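Local coordinates for Lmo0131 protein (Listeria monocytogenes, PDB 4Q6J) that is of unproven function but, as an EAL-domain TIM-barrel protein, may hydrolyse the bacterial second messenger cyclic di-GMP, at residues R189-Q192 / I193-R196; R238-P241 / M242-K246. All blocks are in the same frame, centred on the assembly; numbering follows the deposited sequence.

Interaction 1: residues R189-Q192 / I193-R196. With PO4 (phosphate ion), chain M.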
ATOM      1  N   ARG B 189     -20.262 -19.000 -11.562  1.00 16.07           N
ATOM      2  CA  ARG B 189     -21.577 -18.544 -11.161  1.00 15.09           C
ATOM      3  C   ARG B 189     -21.530 -17.393 -10.144  1.00 11.80           C
ATOM      4  O   ARG B 189     -22.318 -16.478 -10.239  1.00 17.37           O
ATOM      5  CB  ARG B 189     -22.448 -19.671 -10.621  1.00 15.28           C
ATOM      6  CG  ARG B 189     -23.768 -19.112 -10.129  1.00 18.18           C
ATOM      7  CD  ARG B 189     -24.732 -20.158  -9.702  1.00 27.74           C
ATOM      8  NE  ARG B 189     -24.129 -21.142  -8.826  1.00 30.56           N
ATOM      9  CZ  ARG B 189     -24.762 -22.220  -8.396  1.00 35.02           C
ATOM     10  NH1 ARG B 189     -26.012 -22.439  -8.760  1.00 29.04           N
ATOM     11  NH2 ARG B 189     -24.145 -23.077  -7.602  1.00 43.57           N
ATOM     12  N   LYS B 190     -20.621 -17.444  -9.180  1.00 13.77           N
ATOM     13  CA  LYS B 190     -20.537 -16.376  -8.216  1.00 11.30           C
ATOM     14  C   LYS B 190     -20.236 -15.039  -8.913  1.00 13.40           C
ATOM     15  O   LYS B 190     -20.802 -14.021  -8.565  1.00 11.89           O
ATOM     16  CB  LYS B 190     -19.443 -16.664  -7.186  1.00 13.64           C
ATOM     17  CG  LYS B 190     -19.692 -17.830  -6.283  1.00 15.36           C
ATOM     18  CD  LYS B 190     -18.490 -18.107  -5.322  1.00 16.44           C
ATOM     19  CE  LYS B 190     -18.392 -17.085  -4.180  1.00 19.23           C
ATOM     20  NZ  LYS B 190     -17.370 -17.360  -3.117  1.00 22.57           N
ATOM     21  N   GLN B 191     -19.341 -15.044  -9.903  1.00 14.75           N
ATOM     22  CA  GLN B 191     -18.985 -13.798 -10.573  1.00 13.03           C
ATOM     23  C   GLN B 191     -20.127 -13.318 -11.434  1.00 11.61           C
ATOM     24  O   GLN B 191     -20.301 -12.120 -11.628  1.00 15.98           O
ATOM     25  CB  GLN B 191     -17.685 -13.937 -11.374  1.00 14.94           C
ATOM     26  CG  GLN B 191     -17.151 -12.641 -11.991  1.00 14.10           C
ATOM     27  CD  GLN B 191     -16.819 -11.593 -10.948  1.00 16.51           C
ATOM     28  OE1 GLN B 191     -16.789 -11.886  -9.742  1.00 16.29           O
ATOM     29  NE2 GLN B 191     -16.567 -10.357 -11.397  1.00 13.36           N
ATOM     30  N   GLN B 192     -20.907 -14.245 -11.959  1.00 12.70           N
ATOM     31  CA  GLN B 192     -22.105 -13.833 -12.709  1.00 15.25           C
ATOM     32  C   GLN B 192     -23.104 -13.126 -11.813  1.00 11.49           C
ATOM     33  O   GLN B 192     -23.712 -12.120 -12.186  1.00 13.72           O
ATOM     34  CB  GLN B 192     -22.764 -15.003 -13.434  1.00 13.66           C
ATOM     35  CG  GLN B 192     -21.975 -15.412 -14.682  1.00 12.54           C
ATOM     36  CD  GLN B 192     -22.827 -16.103 -15.740  1.00 20.64           C
ATOM     37  OE1 GLN B 192     -24.001 -15.771 -15.910  1.00 18.75           O
ATOM     38  NE2 GLN B 192     -22.231 -17.062 -16.462  1.00 13.99           N
ATOM     39  N   ILE B 193     -23.260 -13.652 -10.616  1.00  9.40           N
ATOM     40  CA  ILE B 193     -24.120 -13.014  -9.645  1.00 14.17           C
ATOM     41  C   ILE B 193     -23.545 -11.654  -9.215  1.00 12.69           C
ATOM     42  O   ILE B 193     -24.283 -10.673  -9.063  1.00 14.35           O
ATOM     43  CB  ILE B 193     -24.375 -13.940  -8.456  1.00 11.26           C
ATOM     44  CG1 ILE B 193     -25.198 -15.134  -8.921  1.00 13.52           C
ATOM     45  CG2 ILE B 193     -25.146 -13.229  -7.389  1.00 14.17           C
ATOM     46  CD1 ILE B 193     -25.125 -16.284  -8.011  1.00 17.85           C
ATOM     47  N   ILE B 194     -22.230 -11.585  -9.053  1.00  9.64           N
ATOM     48  CA  ILE B 194     -21.614 -10.354  -8.599  1.00 10.82           C
ATOM     49  C   ILE B 194     -21.777  -9.251  -9.626  1.00 12.01           C
ATOM     50  O   ILE B 194     -22.144  -8.115  -9.295  1.00 12.89           O
ATOM     51  CB  ILE B 194     -20.141 -10.553  -8.274  1.00 13.67           C
ATOM     52  CG1 ILE B 194     -19.986 -11.397  -7.013  1.00 13.95           C
ATOM     53  CG2 ILE B 194     -19.439  -9.199  -8.112  1.00 14.50           C
ATOM     54  CD1 ILE B 194     -18.623 -11.995  -6.843  1.00 12.42           C
ATOM     55  N   ILE B 195     -21.505  -9.587 -10.883  1.00 11.65           N
ATOM     56  CA  ILE B 195     -21.635  -8.620 -11.948  1.00 10.04           C
ATOM     57  C   ILE B 195     -23.045  -8.082 -11.974  1.00  8.86           C
ATOM     58  O   ILE B 195     -23.242  -6.886 -12.057  1.00 12.47           O
ATOM     59  CB  ILE B 195     -21.319  -9.224 -13.326  1.00 10.85           C
ATOM     60  CG1 ILE B 195     -19.838  -9.607 -13.414  1.00 15.29           C
ATOM     61  CG2 ILE B 195     -21.667  -8.218 -14.416  1.00 13.86           C
ATOM     62  CD1 ILE B 195     -19.525 -10.583 -14.554  1.00 14.87           C
ATOM     63  N   ARG B 196     -24.022  -8.968 -11.905  0.50 10.40           N
ATOM     64  CA  ARG B 196     -25.390  -8.524 -12.023  0.50 10.45           C
ATOM     65  C   ARG B 196     -25.728  -7.583 -10.862  0.50 11.58           C
ATOM     66  O   ARG B 196     -26.333  -6.539 -11.067  0.50 12.42           O
ATOM     67  CB  ARG B 196     -26.338  -9.712 -12.084  0.50  8.51           C
ATOM     68  CG  ARG B 196     -27.767  -9.301 -12.334  0.50 11.51           C
ATOM     69  CD  ARG B 196     -28.720 -10.471 -12.472  0.50 13.53           C
ATOM     70  NE  ARG B 196     -28.555 -11.247 -13.704  0.50 14.47           N
ATOM     71  CZ  ARG B 196     -29.207 -11.011 -14.839  0.50 10.23           C
ATOM     72  NH1 ARG B 196     -29.002 -11.784 -15.883  0.50 13.63           N
ATOM     73  NH2 ARG B 196     -30.053  -9.999 -14.933  0.50 16.41           N
TER
HETATM   74  P   PO4 M 302     -28.865 -21.575  -9.879  1.00 31.80           P
HETATM   75  O1  PO4 M 302     -30.009 -20.633  -9.612  1.00 38.37           O
HETATM   76  O2  PO4 M 302     -29.084 -22.812  -9.041  1.00 39.77           O
HETATM   77  O3  PO4 M 302     -28.775 -21.854 -11.359  1.00 25.40           O
HETATM   78  O4  PO4 M 302     -27.601 -20.906  -9.422  1.00 24.09           O
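The opening two turns of helix 189-204, in the beta-alpha-beta unit formed with strands 174-177 and 208-211 of the TIM-barrel-like EAL domain, bring Arg-189 against Ile-193 and Gln-191 against Ile-194 and Ile-195. Four successive i to i+4 backbone bonds establish the helix, from Ile-193 N to Arg-189 O through to Arg-196 N to Gln-192 O. The Arg-189 and Ile-193 side chains run alongside each other in the same direction, and CG of the arginine touches CD1 of the isoleucine at 3.8 Å. With CG anti to the backbone N (chi1 176°) and a bend at chi3, the arginine then carries its guanidinium away from this methyl to a phosphate, probably from the crystallisation liquor. The ion sits at the guanidinium edge; the NH1 to O4 hydrogen bond is modelled implausibly short, so its exact geometry is doubtful.

On the buried side, Gln-191 bends at chi2 (61°), which brings its amide forward along the helix onto Ile-194 and Ile-195. Its OE1 lies 3.4 Å from Ile-194 CD1, while the Gln-191 and Ile-195 side chains cross at about a right angle, NE2 of the glutamine 3.9 Å from CG1 of the isoleucine. That nitrogen is satisfied by Phe-181 O, which ties the side chain to the segment preceding the helix; Gln-192 NE2 likewise bonds Leu-185 O. Ile-195 CG1 also packs on its own helix, 3.1 Å from Gln-191 O.

Ile-195 turns onto Phe-181 and Leu-185 in the connection between strand 174-177 and the helix, whereas Lys-190 NZ bonds Leu-167 O of the second subunit, and Ile-193 and Ile-194 pack on Asp-204 and Leu-201 of that subunit's helix 189-204.

Interaction 2: residues R238-P241 / M242-K246; sequences RPLP and MEEIK. With EDO (1,2-ethanediol), chain R.
Pro-241 occupies the N-cap position of helix 242-248, and its carbonyl starts the helix by accepting a bond from Ile-245 N at 3.1 Å, nearly along the C=O axis (C=O...N angle 161°). Glu-244 N adds a weak bond to the same oxygen. The tightly packed part is apolar: Leu-240 and Ile-245, both buried, cross at a slant with their CD1 methyls 3.9 Å apart, and Ile-245 continues onto Phe-38 and Pro-26 of the neighbouring strands. Leu-240 is also bonded through its backbone to Tyr-24 in strand 20-29.

The other side is more exposed and polar. Glu-244, extended beyond CG, sets its carboxylate beside CG and CD of Pro-241, its OE2 3.3 Å from the proline CG. The loose element is the 4.5 Å gap from Glu-244 OE1 to Arg-238 NH2, an attraction of charges without a salt bridge. Arg-238 instead pairs through NE with Asp-5 of the third subunit, and its N bonds weakly to O1 of a 1,2-ethanediol, probably from the crystallisation liquor, that also bonds Tyr-234 O. Leu-240 CD2 flanks the gap, 3.3 Å above one Arg-238 guanidinium face, offset toward its rim, and 3.4 Å from Glu-244 OE1.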
ATOM      1  N   ARG B 238      -8.461  -2.552 -30.279  1.00 14.38           N
ATOM      2  CA  ARG B 238      -7.354  -2.062 -29.473  1.00 15.83           C
ATOM      3  C   ARG B 238      -7.329  -0.523 -29.524  1.00 12.93           C
ATOM      4  O   ARG B 238      -7.961   0.085 -30.388  1.00 15.55           O
ATOM      5  CB  ARG B 238      -6.056  -2.600 -30.047  1.00 15.84           C
ATOM      6  CG  ARG B 238      -5.826  -2.218 -31.499  1.00 15.23           C
ATOM      7  CD  ARG B 238      -4.812  -3.138 -32.159  1.00 27.12           C
ATOM      8  NE  ARG B 238      -3.586  -2.423 -32.497  1.00 42.04           N
ATOM      9  CZ  ARG B 238      -3.274  -1.978 -33.712  1.00 53.65           C
ATOM     10  NH1 ARG B 238      -4.100  -2.178 -34.724  1.00 60.41           N
ATOM     11  NH2 ARG B 238      -2.131  -1.327 -33.918  1.00 53.32           N
ATOM     12  N   PRO B 239      -6.598   0.115 -28.605  1.00 13.20           N
ATOM     13  CA  PRO B 239      -6.442   1.569 -28.739  1.00 14.36           C
ATOM     14  C   PRO B 239      -5.622   1.946 -29.989  1.00 14.00           C
ATOM     15  O   PRO B 239      -4.669   1.249 -30.322  1.00 21.05           O
ATOM     16  CB  PRO B 239      -5.705   1.946 -27.454  1.00 19.05           C
ATOM     17  CG  PRO B 239      -6.023   0.820 -26.514  1.00 17.18           C
ATOM     18  CD  PRO B 239      -6.001  -0.379 -27.355  1.00 15.94           C
ATOM     19  N   LEU B 240      -6.006   3.018 -30.674  1.00 14.15           N
ATOM     20  CA  LEU B 240      -5.391   3.415 -31.947  1.00 13.70           C
ATOM     21  C   LEU B 240      -5.256   4.928 -32.025  1.00 14.33           C
ATOM     22  O   LEU B 240      -6.011   5.648 -31.364  1.00 14.40           O
ATOM     23  CB  LEU B 240      -6.259   2.994 -33.124  1.00 13.53           C
ATOM     24  CG  LEU B 240      -6.452   1.519 -33.381  1.00 17.71           C
ATOM     25  CD1 LEU B 240      -7.575   1.370 -34.360  1.00 16.66           C
ATOM     26  CD2 LEU B 240      -5.157   0.911 -33.893  1.00 19.12           C
ATOM     27  N   PRO B 241      -4.317   5.416 -32.853  1.00 14.48           N
ATOM     28  CA  PRO B 241      -4.332   6.826 -33.247  1.00 17.64           C
ATOM     29  C   PRO B 241      -5.713   7.183 -33.782  1.00 14.98           C
ATOM     30  O   PRO B 241      -6.367   6.314 -34.344  1.00 15.19           O
ATOM     31  CB  PRO B 241      -3.320   6.872 -34.391  1.00 16.53           C
ATOM     32  CG  PRO B 241      -2.398   5.789 -34.121  1.00 17.08           C
ATOM     33  CD  PRO B 241      -3.220   4.684 -33.504  1.00 21.26           C
HETATM   34  N   MSE B 242      -6.153   8.421 -33.615  1.00 14.16           N
HETATM   35  CA  MSE B 242      -7.422   8.829 -34.203  1.00 16.93           C
HETATM   36  C   MSE B 242      -7.457   8.537 -35.701  1.00 14.86           C
HETATM   37  O   MSE B 242      -8.498   8.146 -36.237  1.00 15.21           O
HETATM   38  CB  MSE B 242      -7.724  10.307 -33.949  1.00 15.91           C
HETATM   39  CG  MSE B 242      -9.143  10.720 -34.405  1.00 16.91           C
HETATM   40 SE   MSE B 242     -10.573   9.541 -33.739  0.93 26.49          SE
HETATM   41  CE  MSE B 242     -10.810  10.210 -31.950  1.00 15.80           C
ATOM     42  N   GLU B 243      -6.320   8.743 -36.359  0.57 13.36           N
ATOM     43  CA  GLU B 243      -6.180   8.480 -37.786  0.57 15.14           C
ATOM     44  C   GLU B 243      -6.639   7.079 -38.162  0.57 16.94           C
ATOM     45  O   GLU B 243      -7.424   6.905 -39.086  0.57 17.21           O
ATOM     46  CB  GLU B 243      -4.720   8.671 -38.202  0.57 22.28           C
ATOM     47  CG  GLU B 243      -4.272   7.819 -39.377  0.57 34.54           C
ATOM     48  CD  GLU B 243      -2.954   7.089 -39.114  0.57 33.98           C
ATOM     49  OE1 GLU B 243      -2.460   7.144 -37.959  0.57 32.27           O
ATOM     50  OE2 GLU B 243      -2.423   6.457 -40.065  0.57 25.19           O
ATOM     51  N   GLU B 244      -6.151   6.083 -37.436  1.00 18.06           N
ATOM     52  CA  GLU B 244      -6.473   4.690 -37.711  1.00 15.80           C
ATOM     53  C   GLU B 244      -7.892   4.279 -37.258  1.00 15.78           C
ATOM     54  O   GLU B 244      -8.515   3.367 -37.828  1.00 16.28           O
ATOM     55  CB  GLU B 244      -5.409   3.803 -37.107  1.00 19.85           C
ATOM     56  CG  GLU B 244      -4.020   4.236 -37.489  1.00 28.03           C
ATOM     57  CD  GLU B 244      -2.931   3.393 -36.821  1.00 49.35           C
ATOM     58  OE1 GLU B 244      -3.230   2.278 -36.350  1.00 47.58           O
ATOM     59  OE2 GLU B 244      -1.767   3.847 -36.761  1.00 60.25           O
ATOM     60  N   ILE B 245      -8.410   4.957 -36.245  1.00 14.58           N
ATOM     61  CA  ILE B 245      -9.826   4.801 -35.938  1.00 15.21           C
ATOM     62  C   ILE B 245     -10.673   5.192 -37.146  1.00 14.19           C
ATOM     63  O   ILE B 245     -11.478   4.426 -37.611  1.00 21.92           O
ATOM     64  CB  ILE B 245     -10.287   5.682 -34.772  1.00 15.79           C
ATOM     65  CG1 ILE B 245      -9.694   5.213 -33.435  1.00 20.27           C
ATOM     66  CG2 ILE B 245     -11.801   5.688 -34.712  1.00 16.59           C
ATOM     67  CD1 ILE B 245     -10.221   3.889 -32.959  1.00 18.36           C
ATOM     68  N   LYS B 246     -10.473   6.391 -37.658  1.00 14.78           N
ATOM     69  CA  LYS B 246     -11.319   6.889 -38.726  1.00 18.78           C
ATOM     70  C   LYS B 246     -11.196   6.062 -40.006  1.00 20.09           C
ATOM     71  O   LYS B 246     -12.158   5.966 -40.788  1.00 25.01           O
ATOM     72  CB  LYS B 246     -11.021   8.359 -38.990  1.00 23.47           C
ATOM     73  CG  LYS B 246     -11.702   9.292 -38.018  1.00 23.70           C
ATOM     74  CD  LYS B 246     -11.236  10.733 -38.190  1.00 18.36           C
ATOM     75  CE  LYS B 246     -11.915  11.680 -37.202  1.00 23.67           C
ATOM     76  NZ  LYS B 246     -11.386  13.080 -37.313  1.00 19.81           N
TER
HETATM   77  C1  EDO R 307      -8.621  -5.252 -32.304  1.00 37.45           C
HETATM   78  O1  EDO R 307      -7.531  -4.475 -32.792  1.00 38.03           O
HETATM   79  C2  EDO R 307      -9.176  -6.008 -33.497  1.00 49.70           C
HETATM   80  O2  EDO R 307     -10.337  -6.758 -33.134  1.00 66.19           O

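Both interactions lie at the start of a helix, about 21 Å apart at their nearest atoms, and hold no element in common. Residues 189-196 are already helical throughout and belong to an outer helix of the barrel; residues 238-246 cover the change from loop to C-terminal helix beside strands 20-29 and 35-45. Each is partly buried. In interaction 1 glutamine amides fasten the helix to the preceding connection, with isoleucines on several sides; in interaction 2 a leucine-isoleucine pair forms the inner part and a carboxylate against proline the outer. An arginine stands at the surface of each, one meeting phosphate, the other an aspartate of another subunit.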